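Local coordinates for nucleoside permease NupG (Escherichia coli K-12, PDB 7DLA), which carries purine and pyrimidine nucleosides across the inner membrane of the bacterium, driving their uptake with the proton motive force, at residues T227-F238 against I249-M257; I256-F267 against M315-F324. The protein carries 1 engineered substitution. All coordinates share one frame; numbering follows the deposited sequence.

From the N terminus the chain first reaches residues 227-238, at the periplasmic end of one transmembrane helix, and turns through a short periplasmic loop into the next. Contact 1 closes that turn, with ten residues between its segments. Contact 2 follows in series, neither nesting in contact 1 nor crossing it: residues 256-267 meet 315-324 after a much longer excursion through a cytoplasmic stretch that is still helical, another transmembrane helix and a brief periplasmic turn. I256 and M257 serve both contacts, so helix 253-299 ties helix 226-236 to helix 305-335. A probable hydrogen bond between N228 ND2 and Y318 OH, 2.8 Å, joins the two outer partners directly, and T227 packs against the same tyrosine.

Contact 1 (T227-F238 against I249-M257); sequences TNMFGNTFLHSF and IVQHASIIM
N232 and H236 on helix 226-236 lie nearest A253 and V250, and the axis of the 227-236 segment runs at 131° to that of 253-257, with a closest approach of 9.4 Å. The two segments are thus broadly antiparallel, a hairpin of consecutive transmembrane helices of the major facilitator fold across a periplasmic turn, and no hydrogen bond joins them directly. L235 is a knob among I249, A253, I256 and M257: its CB and CD1 both rest 3.5 Å from A253 CB, while CD1 lies more loosely by I256 and M257. M257 answers as a knob among T227, G231, N232 and L235. Its chain is bent at both chi2 (-70°) and chi3 (-63°), which lays SD against the glycine and brings CE to 3.3 Å from T227 O. The bare CA of G231 leaves the way clear for this thioether. At the periplasmic end V250 CG2 meets F238 CB at 3.5 Å. N232 sends its amide across the methyl of A253, with ND2 3.4 Å from that CB; its polar atoms are bonded elsewhere, OD1 to S27 and ND2 to E156. The H236 ring lies with one face under V250 O, whose nearest ring atom is CE1 at 3.3 Å, and its NE2 is hydrogen-bonded to E156. A leucine in place of H236 would probably leave E156 with one partner fewer, N232 ND2 remaining, and weaken the tie to the loop that carries it. The contact therefore faces two ways: N232, H236, A253 and S254 adjoin T24 and E156 in loops, S27 of helix 25-32, and helix 138-152, while T227 and M257 pack on Y318 and M315 of helix 305-335, and R294 hydrogen-bonds T227 OG1.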
loop_
_atom_site.group_PDB
_atom_site.type_symbol
_atom_site.label_atom_id
_atom_site.label_comp_id
_atom_site.label_asym_id
_atom_site.label_seq_id
_atom_site.Cartn_x
_atom_site.Cartn_y
_atom_site.Cartn_z
ATOM N N THR A 227 -7.636 2.853 -6.263
ATOM C CA THR A 227 -8.075 4.152 -5.717
ATOM C C THR A 227 -6.837 4.976 -5.350
ATOM O O THR A 227 -6.808 6.163 -5.647
ATOM C CB THR A 227 -8.970 3.824 -4.527
ATOM O OG1 THR A 227 -9.054 4.935 -3.646
ATOM C CG2 THR A 227 -8.430 2.640 -3.763
ATOM N N ASN A 228 -5.818 4.333 -4.787
ATOM C CA ASN A 228 -4.567 5.006 -4.369
ATOM C C ASN A 228 -3.699 5.305 -5.585
ATOM O O ASN A 228 -2.806 6.114 -5.454
ATOM C CB ASN A 228 -3.791 4.154 -3.371
ATOM C CG ASN A 228 -4.481 4.046 -2.034
ATOM O OD1 ASN A 228 -5.297 4.885 -1.688
ATOM N ND2 ASN A 228 -4.160 3.014 -1.280
ATOM N N MET A 229 -3.932 4.642 -6.709
ATOM C CA MET A 229 -3.113 4.933 -7.903
ATOM C C MET A 229 -3.762 6.047 -8.715
ATOM O O MET A 229 -3.051 6.888 -9.197
ATOM C CB MET A 229 -2.994 3.710 -8.809
ATOM C CG MET A 229 -2.218 2.571 -8.224
ATOM S SD MET A 229 -2.060 1.220 -9.391
ATOM C CE MET A 229 -3.707 0.536 -9.277
ATOM N N PHE A 230 -5.080 6.093 -8.808
ATOM C CA PHE A 230 -5.621 7.093 -9.713
ATOM C C PHE A 230 -6.662 8.002 -9.091
ATOM O O PHE A 230 -7.315 8.735 -9.830
ATOM C CB PHE A 230 -6.236 6.448 -10.963
ATOM C CG PHE A 230 -5.273 5.617 -11.759
ATOM C CD1 PHE A 230 -4.483 6.202 -12.739
ATOM C CD2 PHE A 230 -5.201 4.244 -11.564
ATOM C CE1 PHE A 230 -3.604 5.433 -13.474
ATOM C CE2 PHE A 230 -4.326 3.471 -12.292
ATOM C CZ PHE A 230 -3.523 4.059 -13.240
ATOM N N GLY A 231 -6.862 7.981 -7.778
ATOM C CA GLY A 231 -7.926 8.788 -7.213
ATOM C C GLY A 231 -7.563 10.253 -7.237
ATOM O O GLY A 231 -8.411 11.122 -7.467
ATOM N N ASN A 232 -6.285 10.542 -7.041
ATOM C CA ASN A 232 -5.835 11.913 -7.124
ATOM C C ASN A 232 -5.938 12.407 -8.567
ATOM O O ASN A 232 -6.304 13.565 -8.813
ATOM C CB ASN A 232 -4.406 11.989 -6.595
ATOM C CG ASN A 232 -3.823 13.357 -6.709
ATOM O OD1 ASN A 232 -3.345 13.776 -7.762
ATOM N ND2 ASN A 232 -3.830 14.071 -5.587
ATOM N N THR A 233 -5.645 11.522 -9.540
ATOM C CA THR A 233 -5.794 11.881 -10.953
ATOM C C THR A 233 -7.251 12.062 -11.328
ATOM O O THR A 233 -7.579 12.935 -12.135
ATOM C CB THR A 233 -5.145 10.831 -11.858
ATOM O OG1 THR A 233 -3.835 10.504 -11.369
ATOM C CG2 THR A 233 -5.025 11.346 -13.272
ATOM N N PHE A 234 -8.136 11.274 -10.728
ATOM C CA PHE A 234 -9.561 11.426 -10.974
ATOM C C PHE A 234 -10.086 12.729 -10.378
ATOM O O PHE A 234 -10.942 13.387 -10.977
ATOM C CB PHE A 234 -10.304 10.192 -10.449
ATOM C CG PHE A 234 -11.736 10.443 -10.077
ATOM C CD1 PHE A 234 -12.682 10.714 -11.056
ATOM C CD2 PHE A 234 -12.131 10.475 -8.751
ATOM C CE1 PHE A 234 -14.007 10.966 -10.721
ATOM C CE2 PHE A 234 -13.460 10.716 -8.405
ATOM C CZ PHE A 234 -14.395 10.967 -9.388
ATOM N N LEU A 235 -9.562 13.139 -9.226
ATOM C CA LEU A 235 -10.005 14.409 -8.655
ATOM C C LEU A 235 -9.424 15.601 -9.405
ATOM O O LEU A 235 -10.092 16.633 -9.561
ATOM C CB LEU A 235 -9.637 14.482 -7.181
ATOM C CG LEU A 235 -10.413 13.524 -6.299
ATOM C CD1 LEU A 235 -9.996 13.739 -4.874
ATOM C CD2 LEU A 235 -11.862 13.849 -6.458
ATOM N N HIS A 236 -8.196 15.473 -9.891
ATOM C CA HIS A 236 -7.635 16.503 -10.740
ATOM C C HIS A 236 -8.253 16.499 -12.139
ATOM O O HIS A 236 -8.163 17.505 -12.840
ATOM C CB HIS A 236 -6.119 16.319 -10.755
ATOM C CG HIS A 236 -5.436 17.039 -9.629
ATOM N ND1 HIS A 236 -5.204 18.402 -9.642
ATOM C CD2 HIS A 236 -5.001 16.595 -8.425
ATOM C CE1 HIS A 236 -4.627 18.758 -8.508
ATOM N NE2 HIS A 236 -4.492 17.681 -7.753
ATOM N N SER A 237 -8.900 15.405 -12.548
ATOM C CA SER A 237 -9.572 15.353 -13.839
ATOM C C SER A 237 -10.515 16.524 -14.041
ATOM O O SER A 237 -10.744 16.948 -15.183
ATOM C CB SER A 237 -10.346 14.041 -13.966
ATOM O OG SER A 237 -11.707 14.164 -13.562
ATOM N N PHE A 238 -11.062 17.063 -12.954
ATOM C CA PHE A 238 -12.045 18.131 -13.041
ATOM C C PHE A 238 -11.427 19.493 -13.289
ATOM O O PHE A 238 -12.091 20.512 -13.061
ATOM C CB PHE A 238 -12.886 18.176 -11.772
ATOM C CG PHE A 238 -13.639 16.930 -11.523
ATOM C CD1 PHE A 238 -14.802 16.677 -12.197
ATOM C CD2 PHE A 238 -13.162 15.992 -10.631
ATOM C CE1 PHE A 238 -15.500 15.525 -11.967
ATOM C CE2 PHE A 238 -13.851 14.830 -10.405
ATOM C CZ PHE A 238 -15.023 14.599 -11.074
ATOM N N ILE A 249 -11.414 20.512 -3.339
ATOM C CA ILE A 249 -11.145 19.095 -3.557
ATOM C C ILE A 249 -10.517 18.881 -4.928
ATOM O O ILE A 249 -9.794 17.901 -5.149
ATOM C CB ILE A 249 -12.434 18.276 -3.357
ATOM C CG1 ILE A 249 -13.355 18.369 -4.561
ATOM C CG2 ILE A 249 -13.183 18.766 -2.113
ATOM C CD1 ILE A 249 -14.726 17.878 -4.241
ATOM N N VAL A 250 -10.765 19.803 -5.864
ATOM C CA VAL A 250 -10.030 19.802 -7.126
ATOM C C VAL A 250 -8.606 20.270 -6.902
ATOM O O VAL A 250 -7.644 19.646 -7.368
ATOM C CB VAL A 250 -10.730 20.692 -8.161
ATOM C CG1 VAL A 250 -9.726 21.236 -9.118
ATOM C CG2 VAL A 250 -11.718 19.893 -8.928
ATOM N N GLN A 251 -8.455 21.385 -6.181
ATOM C CA GLN A 251 -7.132 21.960 -5.981
ATOM C C GLN A 251 -6.257 21.022 -5.158
ATOM O O GLN A 251 -5.098 20.783 -5.510
ATOM C CB GLN A 251 -7.259 23.342 -5.313
ATOM C CG GLN A 251 -7.646 24.555 -6.230
ATOM C CD GLN A 251 -6.561 24.918 -7.237
ATOM O OE1 GLN A 251 -5.902 24.034 -7.803
ATOM N NE2 GLN A 251 -6.342 26.229 -7.444
ATOM N N HIS A 252 -6.819 20.422 -4.099
ATOM C CA HIS A 252 -6.053 19.671 -3.101
ATOM C C HIS A 252 -6.682 18.305 -2.937
ATOM O O HIS A 252 -7.370 18.044 -1.952
ATOM C CB HIS A 252 -6.024 20.415 -1.805
ATOM C CG HIS A 252 -5.246 21.680 -1.891
ATOM N ND1 HIS A 252 -5.844 22.905 -2.092
ATOM C CD2 HIS A 252 -3.914 21.905 -1.877
ATOM C CE1 HIS A 252 -4.911 23.836 -2.160
ATOM N NE2 HIS A 252 -3.731 23.253 -2.036
ATOM N N ALA A 253 -6.451 17.437 -3.916
ATOM C CA ALA A 253 -7.063 16.117 -3.864
ATOM C C ALA A 253 -6.468 15.288 -2.741
ATOM O O ALA A 253 -7.200 14.563 -2.057
ATOM C CB ALA A 253 -6.900 15.396 -5.199
ATOM N N SER A 254 -5.149 15.389 -2.527
ATOM C CA SER A 254 -4.519 14.639 -1.451
ATOM C C SER A 254 -5.186 14.924 -0.108
ATOM O O SER A 254 -5.288 14.026 0.737
ATOM C CB SER A 254 -3.023 14.938 -1.410
ATOM O OG SER A 254 -2.408 14.567 -2.632
ATOM N N ILE A 255 -5.749 16.115 0.065
ATOM C CA ILE A 255 -6.436 16.426 1.315
ATOM C C ILE A 255 -7.740 15.637 1.432
ATOM O O ILE A 255 -8.124 15.213 2.525
ATOM C CB ILE A 255 -6.673 17.943 1.418
ATOM C CG1 ILE A 255 -5.351 18.657 1.211
ATOM C CG2 ILE A 255 -7.208 18.322 2.785
ATOM C CD1 ILE A 255 -4.294 18.146 2.123
ATOM N N ILE A 256 -8.441 15.416 0.322
ATOM C CA ILE A 256 -9.687 14.651 0.401
ATOM C C ILE A 256 -9.404 13.146 0.464
ATOM O O ILE A 256 -9.999 12.420 1.273
ATOM C CB ILE A 256 -10.601 15.017 -0.781
ATOM C CG1 ILE A 256 -10.772 16.541 -0.817
ATOM C CG2 ILE A 256 -11.939 14.246 -0.687
ATOM C CD1 ILE A 256 -11.258 17.143 0.504
ATOM N N MET A 257 -8.472 12.675 -0.374
ATOM C CA MET A 257 -8.006 11.300 -0.311
ATOM C C MET A 257 -7.496 10.926 1.071
ATOM O O MET A 257 -7.589 9.769 1.449
ATOM C CB MET A 257 -6.913 11.062 -1.359
ATOM C CG MET A 257 -7.377 11.235 -2.816
ATOM S SD MET A 257 -8.515 9.946 -3.443
ATOM C CE MET A 257 -7.569 8.425 -3.384
#

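Contact 2 (I256-F267 against M315-F324); sequences IMSISQISETLF and MIVYGCAFAF. Engineered in segment 315-324: A323 (natural residue Asp).
F267 sets the face of its ring on C320 in a CH-pi contact, with C320 CB offset toward the rim and 3.8 Å from the centroid of the F267 ring, and fills a hole made by I316, G319, C320 and F324. F324 comes to the ring's rim, CZ 3.5 Å from F267 CD1, the two rings inclined at 66°. At the other end M315 is the reciprocal knob, seated among I256, M257, I259 and S260. It crosses I259 at about a right angle, its CB 3.7 Å from I259 CG2, and then bends so that CE touches the sulfur of M257. Between these knobs the helix segments cross at -49° and approach to 7.0 Å, a spacing consistent with the absence of a side chain on G319: its CA lies 3.5 Å from E264 N. E264 runs out extended alongside Y318, OE1 at the edge of that ring, while OE2 meets F322 obliquely, 3.7 Å from CD1. Engineered A323, an aspartate in nature, points its CB toward 256-267, near the carbonyl of E264. With OG swung away from its own backbone N (chi1 -166°), S263 donates to I316 O over 3.0 Å, along a lone pair in the carbonyl plane; that oxygen also accepts G319 N. One hydrogen bond amid methionine, isoleucine and aromatic packing suggests that these helices of a major facilitator superfamily transporter are joined chiefly by fit, with the carboxylate of E264 set against aromatic rings.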
loop_
_atom_site.group_PDB
_atom_site.type_symbol
_atom_site.label_atom_id
_atom_site.label_comp_id
_atom_site.label_asym_id
_atom_site.label_seq_id
_atom_site.Cartn_x
_atom_site.Cartn_y
_atom_site.Cartn_z
ATOM N N ILE A 256 -8.441 15.416 0.322
ATOM C CA ILE A 256 -9.687 14.651 0.401
ATOM C C ILE A 256 -9.404 13.146 0.464
ATOM O O ILE A 256 -9.999 12.420 1.273
ATOM C CB ILE A 256 -10.601 15.017 -0.781
ATOM C CG1 ILE A 256 -10.772 16.541 -0.817
ATOM C CG2 ILE A 256 -11.939 14.246 -0.687
ATOM C CD1 ILE A 256 -11.258 17.143 0.504
ATOM N N MET A 257 -8.472 12.675 -0.374
ATOM C CA MET A 257 -8.006 11.300 -0.311
ATOM C C MET A 257 -7.496 10.926 1.071
ATOM O O MET A 257 -7.589 9.769 1.449
ATOM C CB MET A 257 -6.913 11.062 -1.359
ATOM C CG MET A 257 -7.377 11.235 -2.816
ATOM S SD MET A 257 -8.515 9.946 -3.443
ATOM C CE MET A 257 -7.569 8.425 -3.384
ATOM N N SER A 258 -6.946 11.864 1.841
ATOM C CA SER A 258 -6.417 11.484 3.153
ATOM C C SER A 258 -7.477 10.807 4.022
ATOM O O SER A 258 -7.173 9.849 4.756
ATOM C CB SER A 258 -5.859 12.707 3.858
ATOM O OG SER A 258 -6.906 13.627 4.065
ATOM N N ILE A 259 -8.729 11.280 3.933
ATOM C CA ILE A 259 -9.825 10.665 4.671
ATOM C C ILE A 259 -9.835 9.171 4.450
ATOM O O ILE A 259 -10.240 8.407 5.335
ATOM C CB ILE A 259 -11.158 11.320 4.279
ATOM C CG1 ILE A 259 -11.027 12.834 4.419
ATOM C CG2 ILE A 259 -12.307 10.765 5.112
ATOM C CD1 ILE A 259 -12.287 13.570 4.124
ATOM N N SER A 260 -9.313 8.726 3.307
ATOM C CA SER A 260 -9.137 7.300 3.073
ATOM C C SER A 260 -8.214 6.674 4.117
ATOM O O SER A 260 -8.583 5.681 4.766
ATOM C CB SER A 260 -8.619 7.070 1.653
ATOM O OG SER A 260 -9.560 7.543 0.684
ATOM N N GLN A 261 -7.023 7.264 4.329
ATOM C CA GLN A 261 -6.075 6.707 5.299
ATOM C C GLN A 261 -6.574 6.879 6.723
ATOM O O GLN A 261 -6.406 5.989 7.576
ATOM C CB GLN A 261 -4.729 7.377 5.156
ATOM C CG GLN A 261 -4.462 7.802 3.763
ATOM C CD GLN A 261 -4.549 6.678 2.801
ATOM O OE1 GLN A 261 -5.256 6.755 1.800
ATOM N NE2 GLN A 261 -3.781 5.635 3.057
ATOM N N ILE A 262 -7.167 8.037 6.990
ATOM C CA ILE A 262 -7.830 8.278 8.264
ATOM C C ILE A 262 -8.764 7.113 8.596
ATOM O O ILE A 262 -8.656 6.467 9.655
ATOM C CB ILE A 262 -8.595 9.612 8.199
ATOM C CG1 ILE A 262 -7.650 10.759 7.929
ATOM C CG2 ILE A 262 -9.192 9.956 9.540
ATOM C CD1 ILE A 262 -8.349 12.098 7.968
ATOM N N SER A 263 -9.686 6.812 7.676
ATOM C CA SER A 263 -10.708 5.804 7.959
ATOM C C SER A 263 -10.116 4.401 8.020
ATOM O O SER A 263 -10.614 3.555 8.765
ATOM C CB SER A 263 -11.813 5.860 6.911
ATOM O OG SER A 263 -12.911 5.126 7.372
ATOM N N GLU A 264 -9.053 4.146 7.251
ATOM C CA GLU A 264 -8.364 2.866 7.343
ATOM C C GLU A 264 -7.795 2.649 8.735
ATOM O O GLU A 264 -7.885 1.550 9.281
ATOM C CB GLU A 264 -7.238 2.798 6.328
ATOM C CG GLU A 264 -6.236 1.719 6.658
ATOM C CD GLU A 264 -5.124 1.655 5.645
ATOM O OE1 GLU A 264 -5.086 2.530 4.736
ATOM O OE2 GLU A 264 -4.331 0.689 5.726
ATOM N N THR A 265 -7.173 3.679 9.317
ATOM C CA THR A 265 -6.642 3.536 10.674
ATOM C C THR A 265 -7.767 3.245 11.660
ATOM O O THR A 265 -7.701 2.275 12.439
ATOM C CB THR A 265 -5.858 4.796 11.089
ATOM O OG1 THR A 265 -4.735 5.013 10.222
ATOM C CG2 THR A 265 -5.362 4.675 12.525
ATOM N N LEU A 266 -8.826 4.058 11.627
ATOM C CA LEU A 266 -9.906 3.842 12.594
ATOM C C LEU A 266 -10.574 2.474 12.408
ATOM O O LEU A 266 -10.941 1.792 13.379
ATOM C CB LEU A 266 -10.945 4.939 12.477
ATOM C CG LEU A 266 -10.419 6.341 12.647
ATOM C CD1 LEU A 266 -11.576 7.283 12.398
ATOM C CD2 LEU A 266 -9.901 6.499 14.029
ATOM N N PHE A 267 -10.729 2.044 11.167
ATOM C CA PHE A 267 -11.398 0.787 10.929
ATOM C C PHE A 267 -10.507 -0.389 11.308
ATOM O O PHE A 267 -11.012 -1.414 11.790
ATOM C CB PHE A 267 -11.835 0.734 9.467
ATOM C CG PHE A 267 -13.269 1.131 9.253
ATOM C CD1 PHE A 267 -14.302 0.245 9.499
ATOM C CD2 PHE A 267 -13.586 2.389 8.819
ATOM C CE1 PHE A 267 -15.629 0.622 9.304
ATOM C CE2 PHE A 267 -14.908 2.769 8.619
ATOM C CZ PHE A 267 -15.923 1.894 8.858
ATOM N N MET A 315 -14.584 7.801 0.549
ATOM C CA MET A 315 -13.428 7.785 1.454
ATOM C C MET A 315 -13.639 6.938 2.699
ATOM O O MET A 315 -12.838 6.044 2.994
ATOM C CB MET A 315 -13.039 9.202 1.855
ATOM C CG MET A 315 -12.300 9.947 0.838
ATOM S SD MET A 315 -12.901 10.037 -0.830
ATOM C CE MET A 315 -11.458 9.360 -1.638
ATOM N N ILE A 316 -14.709 7.227 3.443
ATOM C CA ILE A 316 -15.006 6.472 4.664
ATOM C C ILE A 316 -15.086 4.975 4.356
ATOM O O ILE A 316 -14.482 4.140 5.043
ATOM C CB ILE A 316 -16.324 6.961 5.288
ATOM C CG1 ILE A 316 -16.240 8.436 5.703
ATOM C CG2 ILE A 316 -16.681 6.052 6.477
ATOM C CD1 ILE A 316 -15.185 8.686 6.677
ATOM N N VAL A 317 -15.840 4.620 3.309
ATOM C CA VAL A 317 -16.005 3.213 2.959
ATOM C C VAL A 317 -14.672 2.564 2.636
ATOM O O VAL A 317 -14.485 1.349 2.845
ATOM C CB VAL A 317 -17.008 3.042 1.800
ATOM C CG1 VAL A 317 -17.475 1.623 1.750
ATOM C CG2 VAL A 317 -18.230 3.856 2.058
ATOM N N TYR A 318 -13.727 3.351 2.147
ATOM C CA TYR A 318 -12.440 2.794 1.748
ATOM C C TYR A 318 -11.743 2.094 2.910
ATOM O O TYR A 318 -11.021 1.114 2.708
ATOM C CB TYR A 318 -11.537 3.904 1.200
ATOM C CG TYR A 318 -10.107 3.480 1.016
ATOM C CD1 TYR A 318 -9.706 2.785 -0.114
ATOM C CD2 TYR A 318 -9.172 3.720 1.993
ATOM C CE1 TYR A 318 -8.392 2.392 -0.273
ATOM C CE2 TYR A 318 -7.871 3.324 1.850
ATOM C CZ TYR A 318 -7.481 2.667 0.724
ATOM O OH TYR A 318 -6.161 2.293 0.617
ATOM N N GLY A 319 -11.921 2.598 4.127
ATOM C CA GLY A 319 -11.098 2.114 5.218
ATOM C C GLY A 319 -11.460 0.700 5.610
ATOM O O GLY A 319 -10.598 -0.179 5.713
ATOM N N CYS A 320 -12.741 0.469 5.862
ATOM C CA CYS A 320 -13.233 -0.892 5.974
ATOM C C CYS A 320 -12.807 -1.723 4.767
ATOM O O CYS A 320 -12.124 -2.739 4.913
ATOM C CB CYS A 320 -14.749 -0.851 6.132
ATOM S SG CYS A 320 -15.537 -2.302 5.582
ATOM N N ALA A 321 -13.155 -1.271 3.552
ATOM C CA ALA A 321 -12.831 -2.040 2.348
ATOM C C ALA A 321 -11.382 -2.532 2.323
ATOM O O ALA A 321 -11.122 -3.691 1.990
ATOM C CB ALA A 321 -13.117 -1.202 1.105
ATOM N N PHE A 322 -10.424 -1.674 2.687
ATOM C CA PHE A 322 -8.997 -1.993 2.578
ATOM C C PHE A 322 -8.472 -2.778 3.781
ATOM O O PHE A 322 -7.653 -3.689 3.611
ATOM C CB PHE A 322 -8.180 -0.696 2.354
ATOM C CG PHE A 322 -6.702 -0.927 2.060
ATOM C CD1 PHE A 322 -5.817 -1.346 3.049
ATOM C CD2 PHE A 322 -6.224 -0.829 0.768
ATOM C CE1 PHE A 322 -4.464 -1.591 2.763
ATOM C CE2 PHE A 322 -4.880 -1.080 0.480
ATOM C CZ PHE A 322 -4.000 -1.462 1.479
ATOM N N ALA A 323 -8.926 -2.462 4.992
ATOM C CA ALA A 323 -8.386 -3.145 6.158
ATOM C C ALA A 323 -9.006 -4.533 6.336
ATOM O O ALA A 323 -8.289 -5.517 6.615
ATOM C CB ALA A 323 -8.614 -2.285 7.402
ATOM N N PHE A 324 -10.327 -4.622 6.168
ATOM C CA PHE A 324 -11.042 -5.812 6.586
ATOM C C PHE A 324 -10.555 -7.035 5.828
ATOM O O PHE A 324 -10.264 -8.073 6.432
ATOM C CB PHE A 324 -12.549 -5.627 6.412
ATOM C CG PHE A 324 -13.169 -4.777 7.469
ATOM C CD1 PHE A 324 -12.429 -3.793 8.106
ATOM C CD2 PHE A 324 -14.461 -5.022 7.904
ATOM C CE1 PHE A 324 -12.973 -3.027 9.129
ATOM C CE2 PHE A 324 -15.020 -4.257 8.925
ATOM C CZ PHE A 324 -14.269 -3.252 9.531
#